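Local coordinates for putative secreted cellulose-binding protein (Streptomyces coelicolor, PDB 4OY8), which probably cleaves cellulose oxidatively as a copper-dependent lytic polysaccharide monooxygenase of family AA10, and can carry zinc in place of copper, at residues A[87-92]-A[180-185]; A[102-107]-A[147-152]; A[108-113]-A[166-171]. All blocks are in the same frame, centred on the assembly; numbering follows the deposited sequence. Where two conformers were deposited one is given.

In the fold
The three contacts lie in one lytic polysaccharide monooxygenase domain, whose two packed beta sheets form an immunoglobulin-like core. Interaction 2 pairs strands 97-104 and 148-154 of the three-stranded sheet. Interaction 3 pairs strands 110-118 and 161-170 of the other sheet. Their centres are about 9 Å apart and they touch, with Asp104 and Tyr149 meeting His108, Gly109 and Trp168 near the metal site of His1 and His108. Along the chain their segments alternate, so the chain passes from one sheet to the other and back. Interaction 1 encloses both in sequence. It joins a loop to strand 175-184, the neighbour of strand 161-170 in the sheet of interaction 3, with centres about 23 Å apart.

Interaction 1. Residues A[87-92]-A[180-185]; sequences GPWQTT and CSDVDF. With ZN (zinc ion), chain B.
Thr92 and Val183 form a short parallel bridge in the mixed sheet of the fold, the two Thr92 bonds falling on either side of Val183: Thr92 N donates to Asp182 O (3.1 Å), and Asp184 N donates to Thr92 O (2.9 Å). Before the bridge, the Asp182 carboxylate reaches back to Trp89. Its OD1 lies 3.2 Å from Trp89 CB, and the carboxylate and indole planes are only 11° apart. This oxygen has stronger partners: it makes a salt bridge with Arg10, and a water connects it to Gln90 O. Arg10 also makes a cation-pi contact with the Trp89 ring, so one guanidinium serves both residues. Thr91 CG2 lies 3.5 Å from Val183 O, while Thr91 OG1 lies 3.5 Å from Asp184 CB. A second water joins Thr92 OG1 to Asp182 O. With CG anti to the backbone N (chi1 -166°), the Asp184 carboxylate reaches a zinc ion, which OD1 (2.2 Å) and OD2 (2.1 Å) both chelate. OD1 also accepts from Gly186 N. Trp89 packs on helix 32-40 through Met33 and Gln36, and its NE1 donates to Ala85 O. Strand 175-184 pairs antiparallel with strand 161-170, and strand 92-93 joins the same sheet alongside it.

Interaction 2. Residues A[102-107]-A[147-152]; sequences LHDQAS and QNYEIP. With ZN (zinc ion), chain I; ZN (zinc ion), chain H.
The His103 ring meets Asn148 OD1 at its edge, near the ring plane, and the two share a zinc ion. His103 ND1 and Asn148 OD1 each bind that metal at 2.0 Å, and two waters add to its shell. The ring and amide planes are 49° apart. With CG anti to the backbone N (chi1 -178°), the His103 ring is carried to where ND1 meets this zinc. The other ring nitrogen, His103 NE2, binds a second zinc ion with Gln105 OE1. The Tyr149 ring has Asp104 OD2 at its edge, in plane. Tyr149 OH donates to the anti lone pair of Asp104 OD2 (2.6 Å), with the carboxylate and ring planes 47° apart, and accepts from Gly109 N, which leads into the other sheet. Leu102 CB also lies near the ring plane, 4.1 Å from Tyr149 CD2.

These side chains belong to an antiparallel ladder in the three-stranded sheet. Leu102 and Tyr149 are a hydrogen-bonded pair, and His103 and Asn148 a non-hydrogen-bonded one. Asp104 N then donates to Gln147 O (2.9 Å) where strand 97-104 ends. Beyond it, Asp104 OD1 accepts from Ala106 N in an Asx turn. OD1 also holds the amino group of His1, itself a metal ligand, and OD2 the backbone N of His108, so Asp104 probably positions both as a second-shell residue. Leu102 CD1 touches Ile151 CD1 at 3.8 Å, and both side chains pack on Phe113.

Interaction 3. Residues A[108-113]-A[166-171]; sequences HGADYF and TIWQAS. With ZN (zinc ion), chain F.
His108 CB rests 4.2 Å from Ala170 CB, and its imidazole has Trp168 CZ2 near the plane at its edge. His108 NE2 binds a zinc ion at 2.0 Å. His1 binds the same metal, and the same two histidines are known to bind copper, as in the histidine brace of this family. The His108 ring stacks on His172. Gly109 O comes next and accepts two bonds from opposite faces of its carbonyl plane. One is from Ser171 N, and the other, close to straight at 168°, is from Trp168 NE1 (3.2 Å). The oxygen lies in the indole plane. Ala110 CB touches Trp168 CD1 at 3.6 Å. At Asp111 the chain turns a corner; Asp111 N donates to Gln169 O (2.8 Å), and OD1 accepts from Ser171 OG (2.7 Å), which approaches from above the carboxylate plane. Waters link both carboxylate oxygens to strand 161-170 and its end. Tyr112 CG sits between its backbone N and carbonyl carbon (chi1 57°), and the ring lies against Gln169. Gln169 CB makes a CH-pi contact over one face, 3.7 Å from the centroid of the Tyr112 ring, while its amide bonds to Thr176 and Asp174. Phe113 CE1 lies 3.5 Å from Trp168 CD1, and the phenyl ring is turned 31° from the five-membered ring of the indole. The indole also stacks on Tyr177 of strand 175-184. Gly109 O, gripped from both sides by Ser171 N and Trp168 NE1, thus fixes the chain directly after His108.

Interaction 1. Residues A[87-92]-A[180-185]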
loop_
_atom_site.group_PDB
_atom_site.type_symbol
_atom_site.label_atom_id
_atom_site.label_comp_id
_atom_site.label_asym_id
_atom_site.label_seq_id
_atom_site.Cartn_x
_atom_site.Cartn_y
_atom_site.Cartn_z
ATOM N N GLY A 87 -6.657 12.632 2.162
ATOM C CA GLY A 87 -7.556 12.808 3.301
ATOM C C GLY A 87 -7.170 11.918 4.455
ATOM O O GLY A 87 -6.118 11.265 4.413
ATOM N N PRO A 88 -8.021 11.848 5.485
ATOM C CA PRO A 88 -7.672 11.185 6.745
ATOM C C PRO A 88 -7.905 9.668 6.659
ATOM O O PRO A 88 -8.818 9.127 7.296
ATOM C CB PRO A 88 -8.617 11.868 7.738
ATOM C CG PRO A 88 -9.826 12.190 6.916
ATOM C CD PRO A 88 -9.257 12.650 5.607
ATOM N N TRP A 89 -7.078 8.998 5.852
ATOM C CA TRP A 89 -7.098 7.541 5.732
ATOM C C TRP A 89 -6.869 6.931 7.120
ATOM O O TRP A 89 -6.057 7.422 7.909
ATOM C CB TRP A 89 -5.982 7.050 4.791
ATOM C CG TRP A 89 -6.235 7.345 3.378
ATOM C CD1 TRP A 89 -5.860 8.446 2.690
ATOM C CD2 TRP A 89 -6.932 6.504 2.459
ATOM N NE1 TRP A 89 -6.292 8.366 1.381
ATOM C CE2 TRP A 89 -6.950 7.171 1.211
ATOM C CE3 TRP A 89 -7.525 5.248 2.564
ATOM C CZ2 TRP A 89 -7.570 6.630 0.096
ATOM C CZ3 TRP A 89 -8.150 4.713 1.448
ATOM C CH2 TRP A 89 -8.162 5.416 0.237
ATOM N N GLN A 90 -7.575 5.853 7.433
ATOM C CA GLN A 90 -7.414 5.188 8.723
ATOM C C GLN A 90 -6.005 4.587 8.856
ATOM O O GLN A 90 -5.561 3.823 7.994
ATOM C CB GLN A 90 -8.466 4.063 8.841
ATOM C CG GLN A 90 -8.375 3.214 10.096
ATOM C CD GLN A 90 -8.622 4.011 11.345
ATOM O OE1 GLN A 90 -9.639 4.695 11.481
ATOM N NE2 GLN A 90 -7.689 3.943 12.263
ATOM N N THR A 91 -5.313 4.918 9.935
ATOM C CA THR A 91 -3.988 4.362 10.197
ATOM C C THR A 91 -4.033 3.083 11.044
ATOM O O THR A 91 -5.023 2.798 11.724
ATOM C CB THR A 91 -3.050 5.392 10.853
ATOM O OG1 THR A 91 -3.645 5.882 12.067
ATOM C CG2 THR A 91 -2.797 6.557 9.964
ATOM N N THR A 92 -2.930 2.332 10.972
ATOM C CA THR A 92 -2.616 1.229 11.878
ATOM C C THR A 92 -1.476 1.714 12.763
ATOM O O THR A 92 -0.497 2.235 12.251
ATOM C CB THR A 92 -2.134 -0.026 11.086
ATOM O OG1 THR A 92 -3.181 -0.439 10.207
ATOM C CG2 THR A 92 -1.779 -1.154 12.020
ATOM N N CYS A 180 0.465 1.017 -0.581
ATOM C CA CYS A 180 0.467 2.053 0.444
ATOM C C CYS A 180 -0.222 1.558 1.709
ATOM O O CYS A 180 -1.356 1.091 1.612
ATOM C CB CYS A 180 -0.293 3.287 -0.022
ATOM S SG CYS A 180 0.568 4.238 -1.237
ATOM N N SER A 181 0.426 1.714 2.867
ATOM C CA SER A 181 -0.168 1.427 4.154
ATOM C C SER A 181 -0.083 2.649 5.041
ATOM O O SER A 181 1.018 3.118 5.359
ATOM C CB SER A 181 0.553 0.290 4.858
ATOM O OG SER A 181 0.481 -0.902 4.080
ATOM N N ASP A 182 -1.227 3.161 5.481
ATOM C CA ASP A 182 -1.224 4.301 6.402
ATOM C C ASP A 182 -0.915 3.825 7.802
ATOM O O ASP A 182 -1.541 2.899 8.302
ATOM C CB ASP A 182 -2.570 5.011 6.345
ATOM C CG ASP A 182 -2.856 5.562 4.972
ATOM O OD1 ASP A 182 -3.655 4.937 4.238
ATOM O OD2 ASP A 182 -2.252 6.588 4.613
ATOM N N VAL A 183 0.046 4.467 8.444
ATOM C CA VAL A 183 0.492 4.028 9.769
ATOM C C VAL A 183 0.618 5.213 10.729
ATOM O O VAL A 183 0.699 6.363 10.319
ATOM C CB VAL A 183 1.851 3.272 9.724
ATOM C CG1 VAL A 183 1.736 2.030 8.859
ATOM C CG2 VAL A 183 2.991 4.173 9.286
ATOM N N ASP A 184 0.591 4.916 12.018
ATOM C CA ASP A 184 0.740 5.900 13.055
ATOM C C ASP A 184 1.838 5.433 13.994
ATOM O O ASP A 184 1.694 4.429 14.669
ATOM C CB ASP A 184 -0.580 6.085 13.802
ATOM C CG ASP A 184 -0.630 7.311 14.664
ATOM O OD1 ASP A 184 0.394 7.920 15.005
ATOM O OD2 ASP A 184 -1.779 7.719 15.027
ATOM N N PHE A 185 2.967 6.152 13.996
ATOM C CA PHE A 185 4.085 5.834 14.901
ATOM C C PHE A 185 3.875 6.354 16.317
ATOM O O PHE A 185 4.666 6.058 17.226
ATOM C CB PHE A 185 5.395 6.395 14.352
ATOM C CG PHE A 185 5.951 5.617 13.186
ATOM C CD1 PHE A 185 6.771 4.505 13.374
ATOM C CD2 PHE A 185 5.682 6.009 11.901
ATOM C CE1 PHE A 185 7.282 3.806 12.289
ATOM C CE2 PHE A 185 6.179 5.308 10.804
ATOM C CZ PHE A 185 6.993 4.203 10.995
HETATM ZN ZN ZN B . -0.953 9.456 15.926
HETATM O O HOH W 1 -5.622 3.378 5.288
HETATM O O HOH W 2 -2.320 0.291 7.807
HETATM O O HOH W 3 -1.422 10.559 14.313
#

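Interaction 2. Residues A[102-107]-A[147-152]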
loop_
_atom_site.group_PDB
_atom_site.type_symbol
_atom_site.label_atom_id
_atom_site.label_comp_id
_atom_site.label_asym_id
_atom_site.label_seq_id
_atom_site.Cartn_x
_atom_site.Cartn_y
_atom_site.Cartn_z
ATOM N N LEU A 102 3.149 -9.542 3.933
ATOM C CA LEU A 102 2.357 -9.749 2.742
ATOM C C LEU A 102 1.815 -11.155 2.660
ATOM O O LEU A 102 2.470 -12.113 3.035
ATOM C CB LEU A 102 3.215 -9.529 1.514
ATOM C CG LEU A 102 3.716 -8.131 1.305
ATOM C CD1 LEU A 102 5.111 -7.982 1.892
ATOM C CD2 LEU A 102 3.678 -7.761 -0.170
ATOM N N HIS A 103 0.602 -11.275 2.155
ATOM C CA HIS A 103 0.012 -12.557 1.857
ATOM C C HIS A 103 -0.072 -12.652 0.336
ATOM O O HIS A 103 -0.526 -11.723 -0.314
ATOM C CB HIS A 103 -1.387 -12.657 2.468
ATOM C CG HIS A 103 -2.020 -13.976 2.243
ATOM N ND1 HIS A 103 -1.658 -15.085 2.964
ATOM C CD2 HIS A 103 -2.966 -14.378 1.375
ATOM C CE1 HIS A 103 -2.342 -16.124 2.541
ATOM N NE2 HIS A 103 -3.163 -15.716 1.598
ATOM N N ASP A 104 0.361 -13.787 -0.196
ATOM C CA ASP A 104 0.394 -14.057 -1.633
ATOM C C ASP A 104 -0.240 -15.408 -1.856
ATOM O O ASP A 104 0.343 -16.415 -1.510
ATOM C CB ASP A 104 1.836 -14.083 -2.118
ATOM C CG ASP A 104 1.998 -14.457 -3.577
ATOM O OD1 ASP A 104 0.995 -14.558 -4.324
ATOM O OD2 ASP A 104 3.176 -14.662 -3.980
ATOM N N GLN A 105 -1.393 -15.417 -2.509
ATOM C CA GLN A 105 -2.134 -16.663 -2.726
ATOM C C GLN A 105 -1.332 -17.681 -3.559
ATOM O O GLN A 105 -1.516 -18.887 -3.436
ATOM C CB GLN A 105 -3.453 -16.343 -3.433
ATOM C CG GLN A 105 -4.273 -15.194 -2.850
ATOM C CD GLN A 105 -5.153 -15.592 -1.694
ATOM O OE1 GLN A 105 -4.684 -16.121 -0.690
ATOM N NE2 GLN A 105 -6.451 -15.337 -1.828
ATOM N N ALA A 106 -0.443 -17.181 -4.405
ATOM C CA ALA A 106 0.217 -17.980 -5.446
ATOM C C ALA A 106 1.651 -18.380 -5.145
ATOM O O ALA A 106 2.249 -19.090 -5.932
ATOM C CB ALA A 106 0.215 -17.180 -6.748
ATOM N N SER A 107 2.232 -17.888 -4.059
ATOM C CA SER A 107 3.623 -18.218 -3.774
ATOM C C SER A 107 4.546 -17.884 -4.949
ATOM O O SER A 107 5.386 -18.708 -5.341
ATOM C CB SER A 107 3.785 -19.695 -3.374
ATOM O OG SER A 107 3.000 -19.958 -2.211
ATOM N N GLN A 147 3.370 -18.485 0.858
ATOM C CA GLN A 147 2.088 -17.770 0.912
ATOM C C GLN A 147 2.172 -16.498 1.755
ATOM O O GLN A 147 1.262 -15.695 1.728
ATOM C CB GLN A 147 0.993 -18.679 1.411
ATOM C CG GLN A 147 0.633 -19.724 0.371
ATOM C CD GLN A 147 -0.737 -20.298 0.610
ATOM O OE1 GLN A 147 -1.044 -20.731 1.708
ATOM N NE2 GLN A 147 -1.578 -20.266 -0.406
ATOM N N ASN A 148 3.248 -16.323 2.514
ATOM C CA ASN A 148 3.438 -15.108 3.294
ATOM C C ASN A 148 4.891 -14.684 3.242
ATOM O O ASN A 148 5.788 -15.534 3.208
ATOM C CB ASN A 148 3.005 -15.345 4.741
ATOM C CG ASN A 148 1.540 -15.707 4.843
ATOM O OD1 ASN A 148 0.671 -14.842 4.801
ATOM N ND2 ASN A 148 1.258 -16.997 4.946
ATOM N N TYR A 149 5.112 -13.370 3.188
ATOM C CA TYR A 149 6.456 -12.792 3.236
ATOM C C TYR A 149 6.487 -11.755 4.342
ATOM O O TYR A 149 5.558 -10.968 4.450
ATOM C CB TYR A 149 6.855 -12.095 1.914
ATOM C CG TYR A 149 6.511 -12.898 0.670
ATOM C CD1 TYR A 149 7.188 -14.070 0.353
ATOM C CD2 TYR A 149 5.512 -12.474 -0.192
ATOM C CE1 TYR A 149 6.845 -14.793 -0.779
ATOM C CE2 TYR A 149 5.178 -13.190 -1.317
ATOM C CZ TYR A 149 5.817 -14.368 -1.595
ATOM O OH TYR A 149 5.455 -15.094 -2.722
ATOM N N GLU A 150 7.563 -11.735 5.133
ATOM C CA GLU A 150 7.746 -10.771 6.200
ATOM C C GLU A 150 9.034 -9.983 5.990
ATOM O O GLU A 150 10.108 -10.579 5.753
ATOM C CB GLU A 150 7.788 -11.478 7.571
ATOM C CG GLU A 150 6.442 -12.071 7.952
ATOM C CD GLU A 150 6.331 -12.529 9.393
ATOM O OE1 GLU A 150 7.271 -12.337 10.177
ATOM O OE2 GLU A 150 5.263 -13.052 9.741
ATOM N N ILE A 151 8.914 -8.667 6.080
ATOM C CA ILE A 151 10.053 -7.766 6.014
ATOM C C ILE A 151 10.187 -7.081 7.375
ATOM O O ILE A 151 9.333 -6.304 7.741
ATOM C CB ILE A 151 9.931 -6.690 4.916
ATOM C CG1 ILE A 151 9.610 -7.312 3.555
ATOM C CG2 ILE A 151 11.229 -5.890 4.836
ATOM C CD1 ILE A 151 8.503 -6.638 2.821
ATOM N N PRO A 152 11.269 -7.363 8.113
ATOM C CA PRO A 152 11.463 -6.695 9.408
ATOM C C PRO A 152 12.084 -5.329 9.204
ATOM O O PRO A 152 13.266 -5.221 8.834
ATOM C CB PRO A 152 12.407 -7.636 10.167
ATOM C CG PRO A 152 13.196 -8.312 9.081
ATOM C CD PRO A 152 12.302 -8.385 7.861
HETATM ZN ZN ZN I . -1.323 -14.980 4.985
HETATM ZN ZN ZN H . -4.920 -16.734 1.157
HETATM O O HOH W 4 -1.716 -16.708 6.074
HETATM O O HOH W 5 -2.096 -13.468 6.100
#

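Interaction 3. Residues A[108-113]-A[166-171]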
loop_
_atom_site.group_PDB
_atom_site.type_symbol
_atom_site.label_atom_id
_atom_site.label_comp_id
_atom_site.label_asym_id
_atom_site.label_seq_id
_atom_site.Cartn_x
_atom_site.Cartn_y
_atom_site.Cartn_z
ATOM N N HIS A 108 4.444 -16.652 -5.461
ATOM C CA HIS A 108 5.279 -16.228 -6.590
ATOM C C HIS A 108 6.747 -16.065 -6.220
ATOM O O HIS A 108 7.598 -16.073 -7.095
ATOM C CB HIS A 108 4.819 -14.896 -7.166
ATOM C CG HIS A 108 3.475 -14.923 -7.832
ATOM N ND1 HIS A 108 3.165 -15.783 -8.859
ATOM C CD2 HIS A 108 2.392 -14.134 -7.664
ATOM C CE1 HIS A 108 1.931 -15.556 -9.266
ATOM N NE2 HIS A 108 1.450 -14.541 -8.574
ATOM N N GLY A 109 7.033 -15.804 -4.939
ATOM C CA GLY A 109 8.349 -15.340 -4.526
ATOM C C GLY A 109 8.531 -13.867 -4.833
ATOM O O GLY A 109 7.682 -13.233 -5.457
ATOM N N ALA A 110 9.629 -13.312 -4.335
ATOM C CA ALA A 110 10.023 -11.925 -4.613
ATOM C C ALA A 110 11.464 -11.900 -5.057
ATOM O O ALA A 110 12.314 -12.540 -4.445
ATOM C CB ALA A 110 9.845 -11.030 -3.401
ATOM N N ASP A 111 11.748 -11.127 -6.103
ATOM C CA ASP A 111 13.136 -10.822 -6.427
ATOM C C ASP A 111 13.723 -9.895 -5.359
ATOM O O ASP A 111 14.900 -9.998 -5.015
ATOM C CB ASP A 111 13.282 -10.168 -7.794
ATOM C CG ASP A 111 12.954 -11.085 -8.953
ATOM O OD1 ASP A 111 12.787 -12.307 -8.752
ATOM O OD2 ASP A 111 12.908 -10.546 -10.084
ATOM N N TYR A 112 12.880 -9.003 -4.848
ATOM C CA TYR A 112 13.217 -8.058 -3.788
ATOM C C TYR A 112 11.948 -7.320 -3.367
ATOM O O TYR A 112 10.951 -7.302 -4.114
ATOM C CB TYR A 112 14.284 -7.030 -4.243
ATOM C CG TYR A 112 13.900 -6.234 -5.472
ATOM C CD1 TYR A 112 13.141 -5.076 -5.369
ATOM C CD2 TYR A 112 14.291 -6.653 -6.726
ATOM C CE1 TYR A 112 12.777 -4.375 -6.496
ATOM C CE2 TYR A 112 13.943 -5.937 -7.859
ATOM C CZ TYR A 112 13.185 -4.806 -7.738
ATOM O OH TYR A 112 12.835 -4.119 -8.887
ATOM N N PHE A 113 11.988 -6.752 -2.163
ATOM C CA PHE A 113 11.067 -5.724 -1.734
ATOM C C PHE A 113 11.835 -4.431 -1.503
ATOM O O PHE A 113 12.965 -4.449 -1.012
ATOM C CB PHE A 113 10.378 -6.095 -0.419
ATOM C CG PHE A 113 9.557 -7.353 -0.482
ATOM C CD1 PHE A 113 8.236 -7.307 -0.885
ATOM C CD2 PHE A 113 10.089 -8.570 -0.111
ATOM C CE1 PHE A 113 7.487 -8.456 -0.955
ATOM C CE2 PHE A 113 9.322 -9.719 -0.153
ATOM C CZ PHE A 113 8.028 -9.652 -0.582
ATOM N N THR A 166 5.342 -0.062 0.052
ATOM C CA THR A 166 6.020 -1.317 -0.153
ATOM C C THR A 166 5.900 -1.684 -1.621
ATOM O O THR A 166 4.799 -1.733 -2.180
ATOM C CB THR A 166 5.382 -2.433 0.707
ATOM O OG1 THR A 166 5.488 -2.076 2.095
ATOM C CG2 THR A 166 6.045 -3.776 0.478
ATOM N N ILE A 167 7.038 -1.937 -2.254
ATOM C CA ILE A 167 7.115 -2.356 -3.636
ATOM C C ILE A 167 7.609 -3.803 -3.657
ATOM O O ILE A 167 8.726 -4.106 -3.190
ATOM C CB ILE A 167 8.029 -1.437 -4.461
ATOM C CG1 ILE A 167 7.593 0.025 -4.314
ATOM C CG2 ILE A 167 8.055 -1.903 -5.914
ATOM C CD1 ILE A 167 8.419 0.995 -5.123
ATOM N N TRP A 168 6.757 -4.699 -4.145
ATOM C CA TRP A 168 7.058 -6.137 -4.259
ATOM C C TRP A 168 7.311 -6.476 -5.717
ATOM O O TRP A 168 6.405 -6.408 -6.545
ATOM C CB TRP A 168 5.849 -6.914 -3.749
ATOM C CG TRP A 168 5.792 -8.380 -4.024
ATOM C CD1 TRP A 168 6.817 -9.237 -4.297
ATOM C CD2 TRP A 168 4.594 -9.160 -4.055
ATOM N NE1 TRP A 168 6.320 -10.509 -4.511
ATOM C CE2 TRP A 168 4.959 -10.482 -4.366
ATOM C CE3 TRP A 168 3.239 -8.852 -3.866
ATOM C CZ2 TRP A 168 4.010 -11.507 -4.528
ATOM C CZ3 TRP A 168 2.308 -9.861 -4.009
ATOM C CH2 TRP A 168 2.706 -11.184 -4.310
ATOM N N GLN A 169 8.547 -6.821 -6.038
ATOM C CA GLN A 169 8.898 -7.309 -7.368
ATOM C C GLN A 169 8.768 -8.826 -7.322
ATOM O O GLN A 169 9.558 -9.513 -6.675
ATOM C CB GLN A 169 10.323 -6.915 -7.712
ATOM C CG GLN A 169 10.747 -7.409 -9.097
ATOM C CD GLN A 169 10.010 -6.719 -10.232
ATOM O OE1 GLN A 169 9.581 -5.555 -10.107
ATOM N NE2 GLN A 169 9.864 -7.424 -11.352
ATOM N N ALA A 170 7.723 -9.351 -7.946
ATOM C CA ALA A 170 7.464 -10.788 -7.921
ATOM C C ALA A 170 8.458 -11.540 -8.790
ATOM O O ALA A 170 9.023 -10.965 -9.709
ATOM C CB ALA A 170 6.043 -11.051 -8.365
ATOM N N SER A 171 8.658 -12.830 -8.516
ATOM C CA SER A 171 9.705 -13.594 -9.211
ATOM C C SER A 171 9.268 -14.378 -10.451
ATOM O O SER A 171 10.127 -14.857 -11.190
ATOM C CB SER A 171 10.388 -14.546 -8.236
ATOM O OG SER A 171 11.073 -13.821 -7.232
HETATM ZN ZN ZN F . -0.520 -14.075 -8.568
HETATM O O HOH W 6 10.798 -10.265 -11.773
HETATM O O HOH W 7 12.844 -13.879 -10.988
#